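Local coordinates for tRNA (adenine(58)-N(1))-methyltransferase catalytic subunit TRM61 C-terminal domain-containing protein (PDB 1YB2) that probably transfers a methyl group from S-adenosyl-L-methionine to adenine in RNA, possibly at N1 of adenine 58 of tRNA, at residues Tyr127-Leu132 against Gly162-Ser167; Pro26-Leu29 against Glu34-Lys37; Leu222-Ser227 against Thr263-Lys268; Val141-Asp146 against Asp186-Trp191. All blocks are in the same frame, centred on the assembly; numbering follows the deposited sequence.

Contact 1 of 4, residues Tyr127-Leu132 against Gly162-Ser167; sequences YILYAL and GNVRTS
In the Rossmann-like methyltransferase domain, helix 123-132 is bound to the edge strand 164-167 of the parallel part of the sheet through Leu-129 and Leu-132, which meet Asn-163 and Val-164. It is a worked example of how a helix can reach an outer strand through side chains alone: the backbones stay well apart, with the CA atoms of Leu-129 and Asn-163 at 8.6 Å, and no hydrogen bond joins the two segments. The closest meeting is between methyl groups. Leu-129 CD2 lies 3.6 Å from Val-164 CG2, and Leu-129 CD1 is only slightly farther from the same methyl, at 3.8 Å, so that one branch of the valine is met by both ends of the leucine fork. The two side chains cross at about a right angle. With chi1 at -178°, CG1 of Val-164 stands opposite the backbone N, and CG2 is the methyl presented to the helix. Asn-163, next to Val-164, extends its amide group past Leu-129 in the reverse direction, and Leu-132 comes in at a slant, one turn further along the helix, to touch the same amide with CD1. Both leucines are buried, whereas Asn-163 and Val-164 are partly exposed. Behind this contact helix 145-156 supplies Leu-155 against Leu-129 and Met-152 against Val-164, while strand 137-141 offers Leu-138 to Leu-129 and pairs with Asn-163 and Arg-165. On another side of helix 123-132, Tyr-130 makes a cation-pi contact with Arg-109 of the second subunit.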
loop_
_atom_site.group_PDB
_atom_site.type_symbol
_atom_site.label_atom_id
_atom_site.label_comp_id
_atom_site.label_asym_id
_atom_site.label_seq_id
_atom_site.Cartn_x
_atom_site.Cartn_y
_atom_site.Cartn_z
ATOM N N TYR A 127 -6.313 -6.603 -2.753
ATOM C CA TYR A 127 -5.841 -5.625 -1.784
ATOM C C TYR A 127 -6.952 -4.746 -1.204
ATOM O O TYR A 127 -6.926 -4.423 -0.012
ATOM C CB TYR A 127 -4.763 -4.719 -2.391
ATOM C CG TYR A 127 -3.431 -5.383 -2.493
ATOM C CD1 TYR A 127 -2.978 -5.868 -3.721
ATOM C CD2 TYR A 127 -2.612 -5.535 -1.360
ATOM C CE1 TYR A 127 -1.733 -6.480 -3.832
ATOM C CE2 TYR A 127 -1.354 -6.163 -1.463
ATOM C CZ TYR A 127 -0.935 -6.626 -2.703
ATOM O OH TYR A 127 0.299 -7.234 -2.850
ATOM N N ILE A 128 -7.897 -4.339 -2.049
ATOM C CA ILE A 128 -9.015 -3.497 -1.608
ATOM C C ILE A 128 -9.857 -4.260 -0.584
ATOM O O ILE A 128 -10.145 -3.745 0.506
ATOM C CB ILE A 128 -9.879 -3.028 -2.812
ATOM C CG1 ILE A 128 -9.085 -2.037 -3.694
ATOM C CG2 ILE A 128 -11.198 -2.405 -2.345
ATOM C CD1 ILE A 128 -9.691 -1.835 -5.099
ATOM N N LEU A 129 -10.233 -5.495 -0.918
ATOM C CA LEU A 129 -11.076 -6.280 -0.007
ATOM C C LEU A 129 -10.391 -6.595 1.320
ATOM O O LEU A 129 -11.036 -6.592 2.371
ATOM C CB LEU A 129 -11.571 -7.568 -0.664
ATOM C CG LEU A 129 -12.586 -7.454 -1.806
ATOM C CD1 LEU A 129 -13.118 -8.846 -2.172
ATOM C CD2 LEU A 129 -13.748 -6.535 -1.471
ATOM N N TYR A 130 -9.085 -6.861 1.273
ATOM C CA TYR A 130 -8.326 -7.116 2.495
ATOM C C TYR A 130 -8.347 -5.884 3.405
ATOM O O TYR A 130 -8.552 -6.000 4.611
ATOM C CB TYR A 130 -6.889 -7.522 2.153
ATOM C CG TYR A 130 -6.139 -8.248 3.265
ATOM C CD1 TYR A 130 -6.414 -9.580 3.569
ATOM C CD2 TYR A 130 -5.135 -7.599 3.992
ATOM C CE1 TYR A 130 -5.700 -10.250 4.576
ATOM C CE2 TYR A 130 -4.420 -8.259 4.999
ATOM C CZ TYR A 130 -4.704 -9.574 5.277
ATOM O OH TYR A 130 -4.002 -10.216 6.269
ATOM N N ALA A 131 -8.151 -4.712 2.817
ATOM C CA ALA A 131 -8.146 -3.444 3.556
ATOM C C ALA A 131 -9.525 -3.069 4.115
ATOM O O ALA A 131 -9.629 -2.576 5.251
ATOM C CB ALA A 131 -7.588 -2.322 2.678
ATOM N N LEU A 132 -10.576 -3.311 3.326
ATOM C CA LEU A 132 -11.942 -3.050 3.756
ATOM C C LEU A 132 -12.345 -3.914 4.938
ATOM O O LEU A 132 -13.135 -3.477 5.768
ATOM C CB LEU A 132 -12.941 -3.246 2.609
ATOM C CG LEU A 132 -12.936 -2.194 1.499
ATOM C CD1 LEU A 132 -13.963 -2.624 0.425
ATOM C CD2 LEU A 132 -13.232 -0.761 2.021
ATOM N N GLY A 162 -19.395 -10.799 -0.647
ATOM C CA GLY A 162 -20.729 -10.293 -0.372
ATOM C C GLY A 162 -20.829 -8.779 -0.407
ATOM O O GLY A 162 -21.914 -8.248 -0.608
ATOM N N ASN A 163 -19.703 -8.088 -0.206
ATOM C CA ASN A 163 -19.634 -6.625 -0.331
ATOM C C ASN A 163 -19.081 -6.138 -1.668
ATOM O O ASN A 163 -18.624 -4.994 -1.786
ATOM C CB ASN A 163 -18.888 -5.991 0.864
ATOM C CG ASN A 163 -17.373 -6.351 0.914
ATOM O OD1 ASN A 163 -16.575 -5.589 1.458
ATOM N ND2 ASN A 163 -16.997 -7.495 0.365
ATOM N N VAL A 164 -19.123 -7.007 -2.675
ATOM C CA VAL A 164 -18.696 -6.643 -4.028
ATOM C C VAL A 164 -19.883 -6.613 -4.990
ATOM O O VAL A 164 -20.721 -7.512 -4.992
ATOM C CB VAL A 164 -17.586 -7.586 -4.575
ATOM C CG1 VAL A 164 -17.132 -7.142 -5.956
ATOM C CG2 VAL A 164 -16.382 -7.621 -3.624
ATOM N N ARG A 165 -19.938 -5.555 -5.801
ATOM C CA ARG A 165 -20.919 -5.428 -6.875
ATOM C C ARG A 165 -20.181 -5.271 -8.202
ATOM O O ARG A 165 -19.101 -4.671 -8.249
ATOM C CB ARG A 165 -21.857 -4.246 -6.602
ATOM C CG ARG A 165 -22.860 -4.560 -5.482
ATOM C CD ARG A 165 -23.858 -3.414 -5.244
ATOM N NE ARG A 165 -24.811 -3.238 -6.352
ATOM C CZ ARG A 165 -25.895 -3.986 -6.565
ATOM N NH1 ARG A 165 -26.210 -4.984 -5.752
ATOM N NH2 ARG A 165 -26.676 -3.734 -7.607
ATOM N N THR A 166 -20.726 -5.849 -9.265
ATOM C CA THR A 166 -20.077 -5.762 -10.570
ATOM C C THR A 166 -21.007 -5.216 -11.639
ATOM O O THR A 166 -22.221 -5.469 -11.631
ATOM C CB THR A 166 -19.541 -7.130 -11.075
ATOM O OG1 THR A 166 -20.642 -8.003 -11.314
ATOM C CG2 THR A 166 -18.557 -7.765 -10.080
ATOM N N SER A 167 -20.424 -4.460 -12.559
ATOM C CA SER A 167 -21.114 -4.061 -13.773
ATOM C C SER A 167 -20.255 -4.442 -14.961
ATOM O O SER A 167 -19.126 -3.985 -15.094
ATOM C CB SER A 167 -21.375 -2.563 -13.790
ATOM O OG SER A 167 -22.033 -2.233 -14.994
#

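Contact 2 of 4, residues Pro26-Leu29 against Glu34-Lys37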
loop_
_atom_site.group_PDB
_atom_site.type_symbol
_atom_site.label_atom_id
_atom_site.label_comp_id
_atom_site.label_asym_id
_atom_site.label_seq_id
_atom_site.Cartn_x
_atom_site.Cartn_y
_atom_site.Cartn_z
ATOM N N PRO A 26 -12.303 18.937 7.597
ATOM C CA PRO A 26 -11.309 19.396 6.630
ATOM C C PRO A 26 -10.118 20.002 7.350
ATOM O O PRO A 26 -10.278 20.970 8.096
ATOM C CB PRO A 26 -12.073 20.475 5.829
ATOM C CG PRO A 26 -13.490 20.533 6.420
ATOM C CD PRO A 26 -13.673 19.243 7.147
ATOM N N VAL A 27 -8.935 19.437 7.146
ATOM C CA VAL A 27 -7.768 19.894 7.883
ATOM C C VAL A 27 -6.553 20.170 6.984
ATOM O O VAL A 27 -5.637 20.891 7.384
ATOM C CB VAL A 27 -7.451 18.934 9.093
ATOM C CG1 VAL A 27 -6.819 17.621 8.634
ATOM C CG2 VAL A 27 -6.592 19.621 10.129
ATOM N N ILE A 28 -6.563 19.629 5.771
ATOM C CA ILE A 28 -5.422 19.715 4.862
ATOM C C ILE A 28 -5.746 20.607 3.651
ATOM O O ILE A 28 -6.858 20.574 3.108
ATOM C CB ILE A 28 -4.982 18.286 4.379
ATOM C CG1 ILE A 28 -4.719 17.339 5.563
ATOM C CG2 ILE A 28 -3.754 18.330 3.452
ATOM C CD1 ILE A 28 -3.776 17.882 6.644
ATOM N N LEU A 29 -4.775 21.407 3.236
ATOM C CA LEU A 29 -4.865 22.134 1.970
ATOM C C LEU A 29 -3.872 21.514 0.977
ATOM O O LEU A 29 -2.658 21.515 1.219
ATOM C CB LEU A 29 -4.571 23.611 2.180
ATOM C CG LEU A 29 -5.510 24.358 3.133
ATOM C CD1 LEU A 29 -5.061 25.778 3.293
ATOM C CD2 LEU A 29 -6.955 24.316 2.641
ATOM N N GLU A 34 2.589 22.996 -3.190
ATOM C CA GLU A 34 2.598 23.230 -1.732
ATOM C C GLU A 34 1.356 22.695 -1.015
ATOM O O GLU A 34 0.253 22.661 -1.575
ATOM C CB GLU A 34 2.784 24.714 -1.408
ATOM C CG GLU A 34 4.132 25.273 -1.832
ATOM C CD GLU A 34 5.246 24.946 -0.846
ATOM O OE1 GLU A 34 5.084 25.233 0.369
ATOM O OE2 GLU A 34 6.294 24.411 -1.289
ATOM N N TYR A 35 1.556 22.262 0.226
ATOM C CA TYR A 35 0.456 21.830 1.074
ATOM C C TYR A 35 0.361 22.753 2.279
ATOM O O TYR A 35 1.334 23.411 2.644
ATOM C CB TYR A 35 0.622 20.375 1.502
ATOM C CG TYR A 35 0.395 19.376 0.383
ATOM C CD1 TYR A 35 1.063 19.489 -0.836
ATOM C CD2 TYR A 35 -0.477 18.311 0.547
ATOM C CE1 TYR A 35 0.861 18.570 -1.861
ATOM C CE2 TYR A 35 -0.690 17.395 -0.475
ATOM C CZ TYR A 35 -0.027 17.527 -1.673
ATOM O OH TYR A 35 -0.240 16.599 -2.678
ATOM N N GLY A 36 -0.823 22.813 2.875
ATOM C CA GLY A 36 -1.076 23.689 4.009
ATOM C C GLY A 36 -2.035 23.045 4.978
ATOM O O GLY A 36 -2.447 21.894 4.790
ATOM N N LYS A 37 -2.377 23.793 6.022
ATOM C CA LYS A 37 -3.317 23.319 7.027
ATOM C C LYS A 37 -4.485 24.276 7.172
ATOM O O LYS A 37 -4.336 25.498 7.056
ATOM C CB LYS A 37 -2.617 23.030 8.366
ATOM C CG LYS A 37 -1.784 21.729 8.320
ATOM C CD LYS A 37 -1.271 21.254 9.696
ATOM C CE LYS A 37 0.017 21.960 10.119
ATOM N NZ LYS A 37 0.811 21.166 11.117
#
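A short antiparallel beta hairpin, strands 28-30 and 36-39 of the N-terminal FKBP-like domain, is closed here by Leu-29 and Gly-36, which form a hydrogen-bonded pair. Leu-29 N donates to Gly-36 O at 2.8 Å and nearly straight (174°), and Gly-36 N returns a bond of 2.8 Å to Leu-29 O, more bent at 154°. The same Leu-29 O also receives a CA-H...O contact from Tyr-35 CA, 3.1 Å away. Next in the ladder, Ile-28 and Lys-37 make a non-hydrogen-bonded pair and send their side chains to one face of the sheet. Leu-29 goes to the other. Its CG stands anti to its carbonyl carbon (chi1 -61°), which lays CD1 3.8 Å from Lys-37 O, alongside the backbone rather than against a side chain. Gly-36 contributes backbone alone beneath this leucine. On the Ile-28 face, the ammonium of Lys-37 forms a salt bridge with Glu-157 of the second subunit, whose Phe-158 packs on Val-27 and Ile-28. Strand 71-76 flanks strand 28-30: opposite Ser-76 the chain takes two residues, Val-27 and Ile-28, a classic beta bulge, and Phe-73 and Val-75 pack on Leu-29, while helix 83-86 meets Ile-28 and Tyr-35.

Contact 3 of 4, residues Leu222-Ser227 against Thr263-Lys268; sequences LSLSAS and TFAIKK
Leu-224 O is gripped twice from within segment 222-227: Ser-227 OG donates to it at 2.6 Å and Ser-227 N at 3.0 Å. Both bonds tie Leu-224 to Ser-227, and the side chain of the same leucine makes the contact with strand 258-267. With CG anti to the carbonyl carbon (chi1 -69°), Leu-224 drops its fork onto the sheet. CD1 sits 3.9 Å from Ala-265 CB, and CD2 4.1 Å from that same atom, so the small alanine is straddled by the two methyls. Two residues back along the strand, Thr-263 CG2 meets Leu-224 CD1 tip to tip at 4.0 Å. A chi1 of -66° turns CG2 of the threonine to the leucine, while its hydroxyl hydrogen-bonds with Thr-234 OG1 on strand 229-242, where His-231 also packs on Leu-224. Phe-264, between these two residues, points away from segment 222-227. The backbone of strand 258-267 is bound on its two flanks, to Ala-207 and Phe-209 and to strand 229-242. What joins segment 222-227 to the sheet is therefore dispersion between buried methyl groups, with no hydrogen bond across the contact; Leu-224 O is bound by Ser-227, and the Thr-263 hydroxyl with Thr-234.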
loop_
_atom_site.group_PDB
_atom_site.type_symbol
_atom_site.label_atom_id
_atom_site.label_comp_id
_atom_site.label_asym_id
_atom_site.label_seq_id
_atom_site.Cartn_x
_atom_site.Cartn_y
_atom_site.Cartn_z
ATOM N N LEU A 222 -3.473 16.129 -18.708
ATOM C CA LEU A 222 -3.998 17.255 -19.480
ATOM C C LEU A 222 -5.515 17.277 -19.488
ATOM O O LEU A 222 -6.103 18.341 -19.529
ATOM C CB LEU A 222 -3.457 17.224 -20.922
ATOM C CG LEU A 222 -2.164 17.989 -21.238
ATOM C CD1 LEU A 222 -1.186 18.018 -20.059
ATOM C CD2 LEU A 222 -1.483 17.403 -22.465
ATOM N N SER A 223 -6.141 16.106 -19.427
ATOM C CA SER A 223 -7.607 16.020 -19.400
ATOM C C SER A 223 -8.267 16.378 -18.049
ATOM O O SER A 223 -9.482 16.566 -17.996
ATOM C CB SER A 223 -8.073 14.624 -19.818
ATOM O OG SER A 223 -7.883 13.679 -18.768
ATOM N N LEU A 224 -7.488 16.435 -16.971
ATOM C CA LEU A 224 -8.047 16.586 -15.602
ATOM C C LEU A 224 -8.848 17.879 -15.248
ATOM O O LEU A 224 -9.977 17.808 -14.690
ATOM C CB LEU A 224 -6.956 16.330 -14.542
ATOM C CG LEU A 224 -6.445 14.888 -14.422
ATOM C CD1 LEU A 224 -5.307 14.823 -13.399
ATOM C CD2 LEU A 224 -7.539 13.901 -14.056
ATOM N N SER A 225 -8.269 19.036 -15.535
ATOM C CA SER A 225 -8.905 20.324 -15.174
ATOM C C SER A 225 -10.333 20.511 -15.720
ATOM O O SER A 225 -11.212 20.966 -14.990
ATOM C CB SER A 225 -8.038 21.511 -15.590
ATOM O OG SER A 225 -7.851 21.487 -16.991
ATOM N N ALA A 226 -10.566 20.162 -16.988
ATOM C CA ALA A 226 -11.916 20.284 -17.571
ATOM C C ALA A 226 -12.966 19.366 -16.913
ATOM O O ALA A 226 -14.178 19.550 -17.116
ATOM C CB ALA A 226 -11.882 20.059 -19.088
ATOM N N SER A 227 -12.520 18.407 -16.102
ATOM C CA SER A 227 -13.452 17.459 -15.498
ATOM C C SER A 227 -13.887 17.823 -14.076
ATOM O O SER A 227 -14.721 17.125 -13.524
ATOM C CB SER A 227 -12.866 16.038 -15.489
ATOM O OG SER A 227 -11.802 15.943 -14.553
ATOM N N THR A 263 -1.185 8.390 -11.700
ATOM C CA THR A 263 -1.668 9.769 -11.536
ATOM C C THR A 263 -2.705 9.820 -10.405
ATOM O O THR A 263 -3.636 9.009 -10.364
ATOM C CB THR A 263 -2.301 10.289 -12.851
ATOM O OG1 THR A 263 -1.287 10.402 -13.848
ATOM C CG2 THR A 263 -3.004 11.666 -12.666
ATOM N N PHE A 264 -2.521 10.754 -9.478
ATOM C CA PHE A 264 -3.505 11.024 -8.427
ATOM C C PHE A 264 -4.173 12.374 -8.661
ATOM O O PHE A 264 -3.499 13.354 -8.974
ATOM C CB PHE A 264 -2.834 11.056 -7.048
ATOM C CG PHE A 264 -2.141 9.781 -6.680
ATOM C CD1 PHE A 264 -0.761 9.645 -6.858
ATOM C CD2 PHE A 264 -2.871 8.701 -6.173
ATOM C CE1 PHE A 264 -0.101 8.450 -6.519
ATOM C CE2 PHE A 264 -2.223 7.492 -5.826
ATOM C CZ PHE A 264 -0.841 7.373 -5.996
ATOM N N ALA A 265 -5.485 12.425 -8.467
ATOM C CA ALA A 265 -6.261 13.654 -8.643
ATOM C C ALA A 265 -7.332 13.735 -7.556
ATOM O O ALA A 265 -7.857 12.700 -7.105
ATOM C CB ALA A 265 -6.896 13.680 -10.040
ATOM N N ILE A 266 -7.639 14.951 -7.120
ATOM C CA ILE A 266 -8.726 15.178 -6.148
ATOM C C ILE A 266 -9.961 15.821 -6.799
ATOM O O ILE A 266 -9.833 16.770 -7.564
ATOM C CB ILE A 266 -8.212 16.006 -4.912
ATOM C CG1 ILE A 266 -9.273 16.143 -3.811
ATOM C CG2 ILE A 266 -7.599 17.380 -5.344
ATOM C CD1 ILE A 266 -8.685 16.625 -2.477
ATOM N N LYS A 267 -11.153 15.283 -6.502
ATOM C CA LYS A 267 -12.426 15.870 -6.945
ATOM C C LYS A 267 -12.717 17.203 -6.239
ATOM O O LYS A 267 -12.755 17.282 -4.999
ATOM C CB LYS A 267 -13.590 14.887 -6.688
ATOM C CG LYS A 267 -15.001 15.439 -7.019
ATOM C CD LYS A 267 -15.231 15.540 -8.528
ATOM C CE LYS A 267 -16.541 16.298 -8.850
ATOM N NZ LYS A 267 -17.744 15.543 -8.342
ATOM N N LYS A 268 -12.968 18.243 -7.033
ATOM C CA LYS A 268 -13.360 19.541 -6.481
ATOM C C LYS A 268 -14.856 19.589 -6.244
ATOM O O LYS A 268 -15.611 18.978 -6.991
ATOM C CB LYS A 268 -12.917 20.662 -7.413
ATOM C CG LYS A 268 -11.403 20.692 -7.581
ATOM C CD LYS A 268 -10.932 21.829 -8.505
ATOM C CE LYS A 268 -11.441 21.630 -9.909
ATOM N NZ LYS A 268 -10.882 22.663 -10.819
#

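Contact 4 of 4, residues Val141-Asp146 against Asp186-Trp191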
loop_
_atom_site.group_PDB
_atom_site.type_symbol
_atom_site.label_atom_id
_atom_site.label_comp_id
_atom_site.label_asym_id
_atom_site.label_seq_id
_atom_site.Cartn_x
_atom_site.Cartn_y
_atom_site.Cartn_z
ATOM N N VAL A 141 -16.382 -2.135 -12.342
ATOM C CA VAL A 141 -16.915 -1.895 -13.681
ATOM C C VAL A 141 -15.880 -2.433 -14.658
ATOM O O VAL A 141 -14.739 -1.944 -14.686
ATOM C CB VAL A 141 -17.136 -0.371 -13.952
ATOM C CG1 VAL A 141 -17.727 -0.126 -15.360
ATOM C CG2 VAL A 141 -18.020 0.254 -12.887
ATOM N N GLU A 142 -16.257 -3.456 -15.422
ATOM C CA GLU A 142 -15.342 -4.126 -16.358
ATOM C C GLU A 142 -16.037 -4.441 -17.685
ATOM O O GLU A 142 -17.051 -5.133 -17.709
ATOM C CB GLU A 142 -14.755 -5.403 -15.732
ATOM C CG GLU A 142 -13.950 -6.315 -16.676
ATOM C CD GLU A 142 -12.770 -5.614 -17.370
ATOM O OE1 GLU A 142 -12.026 -4.872 -16.704
ATOM O OE2 GLU A 142 -12.578 -5.826 -18.589
ATOM N N ARG A 143 -15.465 -3.956 -18.787
ATOM C CA ARG A 143 -16.061 -4.130 -20.126
ATOM C C ARG A 143 -15.957 -5.561 -20.677
ATOM O O ARG A 143 -16.799 -5.987 -21.473
ATOM C CB ARG A 143 -15.444 -3.135 -21.119
ATOM C CG ARG A 143 -13.950 -3.381 -21.400
ATOM C CD ARG A 143 -13.349 -2.301 -22.270
ATOM N NE ARG A 143 -13.259 -1.024 -21.563
ATOM C CZ ARG A 143 -12.751 0.095 -22.079
ATOM N NH1 ARG A 143 -12.267 0.104 -23.321
ATOM N NH2 ARG A 143 -12.726 1.207 -21.350
ATOM N N ASP A 144 -14.926 -6.292 -20.271
ATOM C CA ASP A 144 -14.688 -7.648 -20.768
ATOM C C ASP A 144 -15.323 -8.707 -19.862
ATOM O O ASP A 144 -14.917 -8.874 -18.708
ATOM C CB ASP A 144 -13.187 -7.894 -20.932
ATOM C CG ASP A 144 -12.883 -9.147 -21.722
ATOM O OD1 ASP A 144 -12.883 -10.255 -21.138
ATOM O OD2 ASP A 144 -12.639 -9.022 -22.942
ATOM N N GLU A 145 -16.314 -9.424 -20.392
ATOM C CA GLU A 145 -17.094 -10.385 -19.605
ATOM C C GLU A 145 -16.217 -11.494 -19.032
ATOM O O GLU A 145 -16.391 -11.906 -17.880
ATOM C CB GLU A 145 -18.217 -10.999 -20.457
ATOM C CG GLU A 145 -19.337 -11.667 -19.655
ATOM C CD GLU A 145 -20.287 -12.479 -20.527
ATOM O OE1 GLU A 145 -19.867 -13.534 -21.056
ATOM O OE2 GLU A 145 -21.460 -12.073 -20.677
ATOM N N ASP A 146 -15.277 -11.971 -19.843
ATOM C CA ASP A 146 -14.445 -13.108 -19.466
ATOM C C ASP A 146 -13.428 -12.708 -18.398
ATOM O O ASP A 146 -13.262 -13.420 -17.408
ATOM C CB ASP A 146 -13.752 -13.714 -20.689
ATOM C CG ASP A 146 -14.697 -14.544 -21.562
ATOM O OD1 ASP A 146 -15.912 -14.659 -21.256
ATOM O OD2 ASP A 146 -14.213 -15.099 -22.573
ATOM N N ASP A 186 -7.929 1.560 -14.163
ATOM C CA ASP A 186 -6.925 0.902 -14.975
ATOM C C ASP A 186 -7.613 0.563 -16.288
ATOM O O ASP A 186 -8.006 -0.576 -16.527
ATOM C CB ASP A 186 -6.411 -0.347 -14.248
ATOM C CG ASP A 186 -5.273 -1.056 -14.991
ATOM O OD1 ASP A 186 -4.666 -0.491 -15.938
ATOM O OD2 ASP A 186 -5.000 -2.211 -14.611
ATOM N N ILE A 187 -7.813 1.594 -17.095
ATOM C CA ILE A 187 -8.408 1.479 -18.423
ATOM C C ILE A 187 -7.508 2.150 -19.456
ATOM O O ILE A 187 -6.680 2.988 -19.085
ATOM C CB ILE A 187 -9.835 2.098 -18.492
ATOM C CG1 ILE A 187 -9.857 3.517 -17.901
ATOM C CG2 ILE A 187 -10.861 1.150 -17.850
ATOM C CD1 ILE A 187 -11.167 4.252 -18.152
ATOM N N PRO A 188 -7.645 1.761 -20.746
ATOM C CA PRO A 188 -6.844 2.290 -21.854
ATOM C C PRO A 188 -6.922 3.808 -21.986
ATOM O O PRO A 188 -5.880 4.473 -22.079
ATOM C CB PRO A 188 -7.485 1.650 -23.093
ATOM C CG PRO A 188 -8.163 0.460 -22.614
ATOM C CD PRO A 188 -8.604 0.742 -21.216
ATOM N N ASP A 189 -8.136 4.357 -21.987
ATOM C CA ASP A 189 -8.322 5.766 -22.341
ATOM C C ASP A 189 -9.079 6.568 -21.274
ATOM O O ASP A 189 -10.211 7.012 -21.510
ATOM C CB ASP A 189 -9.012 5.877 -23.709
ATOM C CG ASP A 189 -10.395 5.241 -23.728
ATOM O OD1 ASP A 189 -10.666 4.343 -22.892
ATOM O OD2 ASP A 189 -11.218 5.659 -24.583
ATOM N N PRO A 190 -8.463 6.757 -20.086
ATOM C CA PRO A 190 -9.212 7.491 -19.050
ATOM C C PRO A 190 -9.558 8.945 -19.412
ATOM O O PRO A 190 -10.572 9.459 -18.930
ATOM C CB PRO A 190 -8.298 7.411 -17.825
ATOM C CG PRO A 190 -6.929 7.153 -18.366
ATOM C CD PRO A 190 -7.143 6.310 -19.601
ATOM N N TRP A 191 -8.742 9.598 -20.247
ATOM C CA TRP A 191 -9.033 10.975 -20.696
ATOM C C TRP A 191 -10.430 11.117 -21.314
ATOM O O TRP A 191 -11.008 12.198 -21.307
ATOM C CB TRP A 191 -7.939 11.524 -21.641
ATOM C CG TRP A 191 -7.603 10.573 -22.764
ATOM C CD1 TRP A 191 -8.200 10.514 -23.989
ATOM C CD2 TRP A 191 -6.640 9.507 -22.734
ATOM N NE1 TRP A 191 -7.650 9.487 -24.740
ATOM C CE2 TRP A 191 -6.696 8.853 -23.991
ATOM C CE3 TRP A 191 -5.724 9.053 -21.775
ATOM C CZ2 TRP A 191 -5.873 7.773 -24.310
ATOM C CZ3 TRP A 191 -4.910 7.975 -22.093
ATOM C CH2 TRP A 191 -4.992 7.345 -23.353
#
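Arg-143 crosses from segment 141-146 to Ile-187, Pro-188 and Asp-189; Val-141, on strand 137-141, and Glu-142 lead to it. Glu-142, a predicted S-adenosyl-L-methionine ligand, is fixed by backbone amides: OE2 accepts from Asp-144 N at 2.9 Å, on the anti side of the carboxylate and 28° out of its plane, and OE1 accepts from Val-119 N. Arg-143 starts with CG wedged between its backbone N and carbonyl carbon (chi1 66°) and bends again at chi3, which carries the guanidinium over to the opposite loop. There NH2 lies 4.0 Å from Ile-187 CG2. Pro-188 CD covers one guanidinium face, 4.2 Å from NH2, while Asp-189 OD1 approaches the edge, 4.1 Å from NH2, with the two flat groups 76° apart. That is beyond a salt bridge, so the attraction is probably diffuse. Asp-189 OD1 has no hydrogen-bond partner in the model, whereas OD2 is held by Asn-192; Asp-170, another predicted ligand, gives Arg-143 a long, weak ion pair. Asp-144 next N-caps helix 145-156 through OD1 and Asn-147 N. The contact thus bridges loops at the ends of strands 137-141 and 180-185, the second holding Asp-186, also a predicted ligand; strand 113-117 lies between them and Trp-191 packs on helix 214-223.

How the contacts relate
Contacts 1, 3 and 4 all belong to the methyltransferase domain, while contact 2 stands apart in the N-terminal FKBP-like domain, its centre about 30 Å from that of contact 1 and 33 Å from that of contact 4. Along the chain contact 2 closes first, contacts 1 and 4 interleave, and contact 3 comes last. Contacts 1 and 4 meet where Ser-167 O probably bonds to Glu-142 N, linking the edge strand to the predicted cofactor site; contact 4 touches contact 3 through Trp-191 and Ser-223. Contacts 1 and 3 lie on opposite sides of the chain's centre yet share one sheet. Contacts 1 and 2 both reach the second subunit, so dimerisation involves both domains.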